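Local coordinates for protein carbohydrate kinase, FGGY (PDB 3H6E) that probably transfers a phosphate group to a sugar or related polyol, acting as an FGGY-type carbohydrate kinase, at residues A[122-134]-A[169-181]. Numbering follows the deposited sequence.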
ATOM      1  N   ALA A 122      16.069   3.476  -2.111  1.00 26.14           N
ATOM      2  CA  ALA A 122      16.153   4.371  -3.259  1.00 25.18           C
ATOM      3  C   ALA A 122      15.144   3.934  -4.309  1.00 25.03           C
ATOM      4  O   ALA A 122      15.186   2.805  -4.790  1.00 24.31           O
ATOM      5  CB  ALA A 122      17.557   4.371  -3.842  1.00 24.83           C
ATOM      6  N   LEU A 123      14.234   4.834  -4.659  1.00 26.03           N
ATOM      7  CA  LEU A 123      13.220   4.541  -5.658  1.00 24.28           C
ATOM      8  C   LEU A 123      13.265   5.579  -6.775  1.00 25.74           C
ATOM      9  O   LEU A 123      13.665   6.720  -6.552  1.00 26.72           O
ATOM     10  CB  LEU A 123      11.835   4.494  -5.010  1.00 23.03           C
ATOM     11  CG  LEU A 123      11.621   3.347  -4.018  1.00 23.94           C
ATOM     12  CD1 LEU A 123      10.325   3.522  -3.244  1.00 22.79           C
ATOM     13  CD2 LEU A 123      11.652   1.993  -4.727  1.00 22.26           C
ATOM     14  N   PRO A 124      12.863   5.173  -7.987  1.00 24.42           N
ATOM     15  CA  PRO A 124      12.873   6.024  -9.181  1.00 25.12           C
ATOM     16  C   PRO A 124      11.859   7.169  -9.131  1.00 26.26           C
ATOM     17  O   PRO A 124      10.882   7.119  -8.382  1.00 25.43           O
ATOM     18  CB  PRO A 124      12.496   5.052 -10.309  1.00 23.44           C
ATOM     19  CG  PRO A 124      12.773   3.692  -9.766  1.00 25.05           C
ATOM     20  CD  PRO A 124      12.483   3.787  -8.303  1.00 24.61           C
ATOM     21  N   ASP A 125      12.108   8.195  -9.938  1.00 27.50           N
ATOM     22  CA  ASP A 125      11.182   9.309 -10.090  1.00 26.58           C
ATOM     23  C   ASP A 125      10.816   9.942  -8.746  1.00 27.12           C
ATOM     24  O   ASP A 125      11.694  10.326  -7.969  1.00 26.49           O
ATOM     25  CB  ASP A 125       9.938   8.841 -10.847  1.00 27.54           C
ATOM     26  CG  ASP A 125      10.285   7.996 -12.063  1.00 28.75           C
ATOM     27  OD1 ASP A 125       9.919   6.805 -12.087  1.00 28.56           O
ATOM     28  OD2 ASP A 125      10.943   8.515 -12.990  1.00 28.15           O
ATOM     29  N   GLY A 126       9.518  10.046  -8.474  1.00 27.38           N
ATOM     30  CA  GLY A 126       9.046  10.712  -7.274  1.00 26.48           C
ATOM     31  C   GLY A 126       8.594   9.787  -6.157  1.00 24.00           C
ATOM     32  O   GLY A 126       8.003  10.244  -5.177  1.00 23.39           O
ATOM     33  N   LEU A 127       8.877   8.493  -6.295  1.00 24.35           N
ATOM     34  CA  LEU A 127       8.457   7.505  -5.299  1.00 24.19           C
ATOM     35  C   LEU A 127       8.981   7.819  -3.898  1.00 21.47           C
ATOM     36  O   LEU A 127       8.319   7.534  -2.900  1.00 20.49           O
ATOM     37  CB  LEU A 127       8.852   6.090  -5.730  1.00 23.76           C
ATOM     38  CG  LEU A 127       8.007   5.511  -6.871  1.00 25.97           C
ATOM     39  CD1 LEU A 127       8.598   4.213  -7.387  1.00 22.21           C
ATOM     40  CD2 LEU A 127       6.557   5.307  -6.438  1.00 25.83           C
ATOM     41  N   ASN A 128      10.175   8.397  -3.832  1.00 22.85           N
ATOM     42  CA  ASN A 128      10.673   8.989  -2.599  1.00 22.34           C
ATOM     43  C   ASN A 128      10.270  10.458  -2.562  1.00 22.59           C
ATOM     44  O   ASN A 128      10.613  11.220  -3.464  1.00 22.37           O
ATOM     45  CB  ASN A 128      12.197   8.879  -2.518  1.00 22.10           C
ATOM     46  CG  ASN A 128      12.675   7.450  -2.338  1.00 23.40           C
ATOM     47  OD1 ASN A 128      12.166   6.715  -1.492  1.00 24.30           O
ATOM     48  ND2 ASN A 128      13.671   7.056  -3.123  1.00 22.77           N
ATOM     49  N   ILE A 129       9.540  10.863  -1.530  1.00 22.12           N
ATOM     50  CA  ILE A 129       9.132  12.261  -1.433  1.00 23.84           C
ATOM     51  C   ILE A 129      10.350  13.191  -1.375  1.00 24.09           C
ATOM     52  O   ILE A 129      10.342  14.279  -1.956  1.00 25.18           O
ATOM     53  CB  ILE A 129       8.186  12.503  -0.246  1.00 22.61           C
ATOM     54  CG1 ILE A 129       6.769  12.037  -0.604  1.00 23.59           C
ATOM     55  CG2 ILE A 129       8.175  13.974   0.134  1.00 21.69           C
ATOM     56  CD1 ILE A 129       5.820  11.934   0.586  1.00 21.77           C
ATOM     57  N   GLY A 130      11.401  12.743  -0.695  1.00 22.73           N
ATOM     58  CA  GLY A 130      12.642  13.497  -0.618  1.00 24.55           C
ATOM     59  C   GLY A 130      13.165  13.928  -1.979  1.00 25.54           C
ATOM     60  O   GLY A 130      13.610  15.064  -2.151  1.00 25.14           O
ATOM     61  N   SER A 131      13.110  13.022  -2.951  1.00 24.68           N
ATOM     62  CA  SER A 131      13.542  13.335  -4.311  1.00 24.17           C
ATOM     63  C   SER A 131      12.771  14.514  -4.893  1.00 24.09           C
ATOM     64  O   SER A 131      13.347  15.384  -5.541  1.00 24.68           O
ATOM     65  CB  SER A 131      13.385  12.115  -5.219  1.00 24.30           C
ATOM     66  OG  SER A 131      14.145  11.023  -4.740  1.00 23.77           O
ATOM     67  N   GLN A 132      11.461  14.532  -4.666  1.00 24.58           N
ATOM     68  CA  GLN A 132      10.622  15.631  -5.130  1.00 25.51           C
ATOM     69  C   GLN A 132      11.046  16.933  -4.465  1.00 25.90           C
ATOM     70  O   GLN A 132      11.286  17.932  -5.138  1.00 26.10           O
ATOM     71  CB  GLN A 132       9.153  15.354  -4.814  1.00 26.02           C
ATOM     72  CG  GLN A 132       8.603  14.083  -5.414  1.00 25.71           C
ATOM     73  CD  GLN A 132       7.107  13.979  -5.240  1.00 25.73           C
ATOM     74  OE1 GLN A 132       6.568  12.893  -5.035  1.00 26.22           O
ATOM     75  NE2 GLN A 132       6.427  15.116  -5.311  1.00 27.50           N
ATOM     76  N   LEU A 133      11.125  16.909  -3.137  1.00 24.87           N
ATOM     77  CA  LEU A 133      11.578  18.052  -2.353  1.00 26.39           C
ATOM     78  C   LEU A 133      12.927  18.554  -2.848  1.00 28.20           C
ATOM     79  O   LEU A 133      13.100  19.748  -3.090  1.00 28.47           O
ATOM     80  CB  LEU A 133      11.667  17.684  -0.868  1.00 25.43           C
ATOM     81  CG  LEU A 133      10.465  18.038   0.012  1.00 25.95           C
ATOM     82  CD1 LEU A 133       9.194  18.160  -0.805  1.00 24.13           C
ATOM     83  CD2 LEU A 133      10.294  17.040   1.157  1.00 25.10           C
ATOM     84  N   TRP A 134      13.879  17.637  -3.000  1.00 26.78           N
ATOM     85  CA  TRP A 134      15.213  17.985  -3.481  1.00 27.98           C
ATOM     86  C   TRP A 134      15.124  18.804  -4.761  1.00 28.17           C
ATOM     87  O   TRP A 134      15.687  19.892  -4.860  1.00 27.97           O
ATOM     88  CB  TRP A 134      16.027  16.718  -3.738  1.00 28.02           C
ATOM     89  CG  TRP A 134      17.445  16.979  -4.137  1.00 30.01           C
ATOM     90  CD1 TRP A 134      17.945  17.038  -5.409  1.00 29.85           C
ATOM     91  CD2 TRP A 134      18.553  17.211  -3.260  1.00 30.09           C
ATOM     92  NE1 TRP A 134      19.290  17.293  -5.375  1.00 30.59           N
ATOM     93  CE2 TRP A 134      19.690  17.407  -4.068  1.00 32.13           C
ATOM     94  CE3 TRP A 134      18.695  17.277  -1.870  1.00 29.17           C
ATOM     95  CZ2 TRP A 134      20.954  17.661  -3.531  1.00 31.23           C
ATOM     96  CZ3 TRP A 134      19.949  17.525  -1.340  1.00 29.44           C
ATOM     97  CH2 TRP A 134      21.063  17.714  -2.168  1.00 30.98           C
ATOM     98  N   THR A 169       1.773   7.780   8.741  1.00 23.83           N
ATOM     99  CA  THR A 169       1.792   6.675   7.775  1.00 22.80           C
ATOM    100  C   THR A 169       2.200   7.089   6.364  1.00 22.81           C
ATOM    101  O   THR A 169       2.785   6.292   5.634  1.00 21.49           O
ATOM    102  CB  THR A 169       0.443   5.917   7.712  1.00 24.10           C
ATOM    103  OG1 THR A 169      -0.574   6.766   7.162  1.00 23.37           O
ATOM    104  CG2 THR A 169       0.028   5.445   9.094  1.00 25.38           C
ATOM    105  N   SER A 170       1.872   8.314   5.971  1.00 22.72           N
ATOM    106  CA  SER A 170       2.315   8.822   4.680  1.00 22.37           C
ATOM    107  C   SER A 170       3.817   9.084   4.716  1.00 22.51           C
ATOM    108  O   SER A 170       4.514   8.859   3.732  1.00 23.27           O
ATOM    109  CB  SER A 170       1.563  10.096   4.294  1.00 24.44           C
ATOM    110  OG  SER A 170       0.244   9.815   3.863  1.00 24.63           O
ATOM    111  N   LEU A 171       4.307   9.555   5.860  1.00 22.90           N
ATOM    112  CA  LEU A 171       5.731   9.832   6.035  1.00 22.65           C
ATOM    113  C   LEU A 171       6.541   8.542   6.053  1.00 22.39           C
ATOM    114  O   LEU A 171       7.707   8.524   5.662  1.00 23.68           O
ATOM    115  CB  LEU A 171       5.982  10.608   7.331  1.00 21.67           C
ATOM    116  CG  LEU A 171       5.283  11.958   7.500  1.00 23.53           C
ATOM    117  CD1 LEU A 171       5.415  12.456   8.934  1.00 21.91           C
ATOM    118  CD2 LEU A 171       5.820  12.991   6.511  1.00 22.78           C
ATOM    119  N   GLY A 172       5.924   7.462   6.516  1.00 22.03           N
ATOM    120  CA  GLY A 172       6.610   6.185   6.598  1.00 23.47           C
ATOM    121  C   GLY A 172       6.573   5.392   5.304  1.00 21.62           C
ATOM    122  O   GLY A 172       7.065   4.266   5.246  1.00 22.51           O
ATOM    123  N   CYS A 173       5.992   5.979   4.264  1.00 21.28           N
ATOM    124  CA  CYS A 173       5.857   5.308   2.972  1.00 22.62           C
ATOM    125  C   CYS A 173       7.066   5.585   2.074  1.00 22.19           C
ATOM    126  O   CYS A 173       6.971   6.334   1.099  1.00 19.67           O
ATOM    127  CB  CYS A 173       4.561   5.750   2.283  1.00 23.61           C
ATOM    128  SG  CYS A 173       4.169   4.865   0.759  1.00 24.54           S
ATOM    129  N   HIS A 174       8.198   4.972   2.421  1.00 23.26           N
ATOM    130  CA  HIS A 174       9.474   5.169   1.726  1.00 21.33           C
ATOM    131  C   HIS A 174       9.703   6.602   1.225  1.00 21.42           C
ATOM    132  O   HIS A 174       9.852   6.839   0.029  1.00 22.28           O
ATOM    133  CB  HIS A 174       9.653   4.145   0.595  1.00 21.92           C
ATOM    134  CG  HIS A 174       8.491   4.065  -0.349  1.00 22.23           C
ATOM    135  ND1 HIS A 174       8.248   5.021  -1.311  1.00 22.57           N
ATOM    136  CD2 HIS A 174       7.518   3.134  -0.489  1.00 20.93           C
ATOM    137  CE1 HIS A 174       7.172   4.687  -2.000  1.00 21.62           C
ATOM    138  NE2 HIS A 174       6.708   3.547  -1.521  1.00 21.48           N
ATOM    139  N   SER A 175       9.748   7.551   2.153  1.00 21.15           N
ATOM    140  CA  SER A 175       9.845   8.959   1.787  1.00 21.20           C
ATOM    141  C   SER A 175      11.232   9.546   2.017  1.00 22.68           C
ATOM    142  O   SER A 175      11.523  10.648   1.553  1.00 23.61           O
ATOM    143  CB  SER A 175       8.821   9.775   2.567  1.00 20.27           C
ATOM    144  OG  SER A 175       9.163   9.810   3.938  1.00 21.73           O
ATOM    145  N   ASP A 176      12.081   8.814   2.734  1.00 22.36           N
ATOM    146  CA  ASP A 176      13.399   9.316   3.130  1.00 22.93           C
ATOM    147  C   ASP A 176      13.305  10.362   4.243  1.00 22.44           C
ATOM    148  O   ASP A 176      14.326  10.816   4.758  1.00 22.20           O
ATOM    149  CB  ASP A 176      14.155   9.903   1.932  1.00 22.85           C
ATOM    150  CG  ASP A 176      14.451   8.872   0.869  1.00 23.84           C
ATOM    151  OD1 ASP A 176      14.344   7.665   1.166  1.00 25.34           O
ATOM    152  OD2 ASP A 176      14.793   9.263  -0.265  1.00 24.47           O
ATOM    153  N   LEU A 177      12.082  10.736   4.613  1.00 21.69           N
ATOM    154  CA  LEU A 177      11.870  11.771   5.623  1.00 22.14           C
ATOM    155  C   LEU A 177      11.632  11.198   7.016  1.00 21.85           C
ATOM    156  O   LEU A 177      11.458  11.950   7.973  1.00 22.90           O
ATOM    157  CB  LEU A 177      10.677  12.657   5.249  1.00 22.22           C
ATOM    158  CG  LEU A 177      10.509  13.121   3.801  1.00 23.69           C
ATOM    159  CD1 LEU A 177       9.552  14.294   3.756  1.00 23.14           C
ATOM    160  CD2 LEU A 177      11.844  13.506   3.182  1.00 24.62           C
ATOM    161  N   TRP A 178      11.625   9.876   7.138  1.00 20.88           N
ATOM    162  CA  TRP A 178      11.220   9.260   8.396  1.00 21.41           C
ATOM    163  C   TRP A 178      12.206   8.257   8.989  1.00 22.13           C
ATOM    164  O   TRP A 178      12.847   7.488   8.275  1.00 22.30           O
ATOM    165  CB  TRP A 178       9.834   8.618   8.264  1.00 20.51           C
ATOM    166  CG  TRP A 178       9.153   8.472   9.586  1.00 22.02           C
ATOM    167  CD1 TRP A 178       8.772   7.313  10.191  1.00 23.25           C
ATOM    168  CD2 TRP A 178       8.797   9.530  10.482  1.00 21.55           C
ATOM    169  NE1 TRP A 178       8.190   7.584  11.403  1.00 25.10           N
ATOM    170  CE2 TRP A 178       8.197   8.938  11.609  1.00 22.58           C
ATOM    171  CE3 TRP A 178       8.930  10.922  10.440  1.00 21.99           C
ATOM    172  CZ2 TRP A 178       7.725   9.688  12.684  1.00 23.93           C
ATOM    173  CZ3 TRP A 178       8.462  11.664  11.507  1.00 24.01           C
ATOM    174  CH2 TRP A 178       7.865  11.047  12.615  1.00 25.09           C
ATOM    175  N   ASP A 179      12.308   8.285  10.314  1.00 21.48           N
ATOM    176  CA  ASP A 179      13.087   7.314  11.062  1.00 22.82           C
ATOM    177  C   ASP A 179      12.110   6.410  11.802  1.00 23.58           C
ATOM    178  O   ASP A 179      11.641   6.750  12.891  1.00 24.29           O
ATOM    179  CB  ASP A 179      14.008   8.032  12.049  1.00 23.73           C
ATOM    180  CG  ASP A 179      14.971   7.089  12.750  1.00 25.00           C
ATOM    181  OD1 ASP A 179      14.668   5.881  12.865  1.00 22.76           O
ATOM    182  OD2 ASP A 179      16.035   7.565  13.197  1.00 28.03           O
ATOM    183  N   PRO A 180      11.789   5.255  11.203  1.00 23.00           N
ATOM    184  CA  PRO A 180      10.760   4.352  11.729  1.00 23.98           C
ATOM    185  C   PRO A 180      11.034   3.925  13.165  1.00 22.84           C
ATOM    186  O   PRO A 180      10.194   4.145  14.033  1.00 24.25           O
ATOM    187  CB  PRO A 180      10.839   3.147  10.789  1.00 23.39           C
ATOM    188  CG  PRO A 180      11.396   3.696   9.526  1.00 22.88           C
ATOM    189  CD  PRO A 180      12.373   4.753   9.949  1.00 22.78           C
ATOM    190  N   GLN A 181      12.193   3.324  13.408  1.00 24.60           N
ATOM    191  CA  GLN A 181      12.547   2.895  14.759  1.00 26.01           C
ATOM    192  C   GLN A 181      12.471   4.047  15.758  1.00 26.27           C
ATOM    193  O   GLN A 181      11.894   3.905  16.839  1.00 24.14           O
ATOM    194  CB  GLN A 181      13.945   2.275  14.787  1.00 23.82           C
ATOM    195  CG  GLN A 181      14.012   0.885  14.185  1.00 24.88           C
ATOM    196  CD  GLN A 181      13.142  -0.116  14.922  1.00 27.06           C
ATOM    197  OE1 GLN A 181      12.752  -1.141  14.364  1.00 29.91           O
ATOM    198  NE2 GLN A 181      12.831   0.177  16.181  1.00 24.33           N
TER
HETATM  199  O   HOH W   1       7.305   8.833  -0.603  1.00 19.49           O
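With chi1 at 51°, His174 holds CG between its own backbone N and carbonyl carbon, which brings the imidazole against Leu123 and Leu127; Leu123 turns CG beside its backbone N and lays CD1 over one ring face. That methyl sits 3.5 Å from the His174 ring centroid, 23° off the normal, a CH-pi contact shifted toward ND1, while Cys173 SG lies over the rim of the opposite face. At the ring edge, His174 ND1 donates a weak, bent bond (126° at the hydrogen) to Leu127 O. Water 1 is 2.8 Å from Leu127 O and 3.0 Å from Cys173 O. A firmer backbone bond runs from Gly130 N to Ser175 O at 3.1 Å. Replacing His174 by an alanine would probably leave Leu123 CD1 without its ring face and Leu127 O without this donor. Farther along, Leu177 CD1 meets Ile129 CG2 and Leu133 CD2, each at 3.9 Å. Asp176 OD2 lies 3.5 Å from Asn128 CB, its carboxylate held by Arg112, Ser120 and Tyr108. Within the family's N-terminal domain, the contact joins the start of helix 129-139 to the loop between helix 168-171 and strand 178-179, with helix 102-109 beside Ser131; strand 282-286, edge of the separate seven-stranded sheet, touches His174.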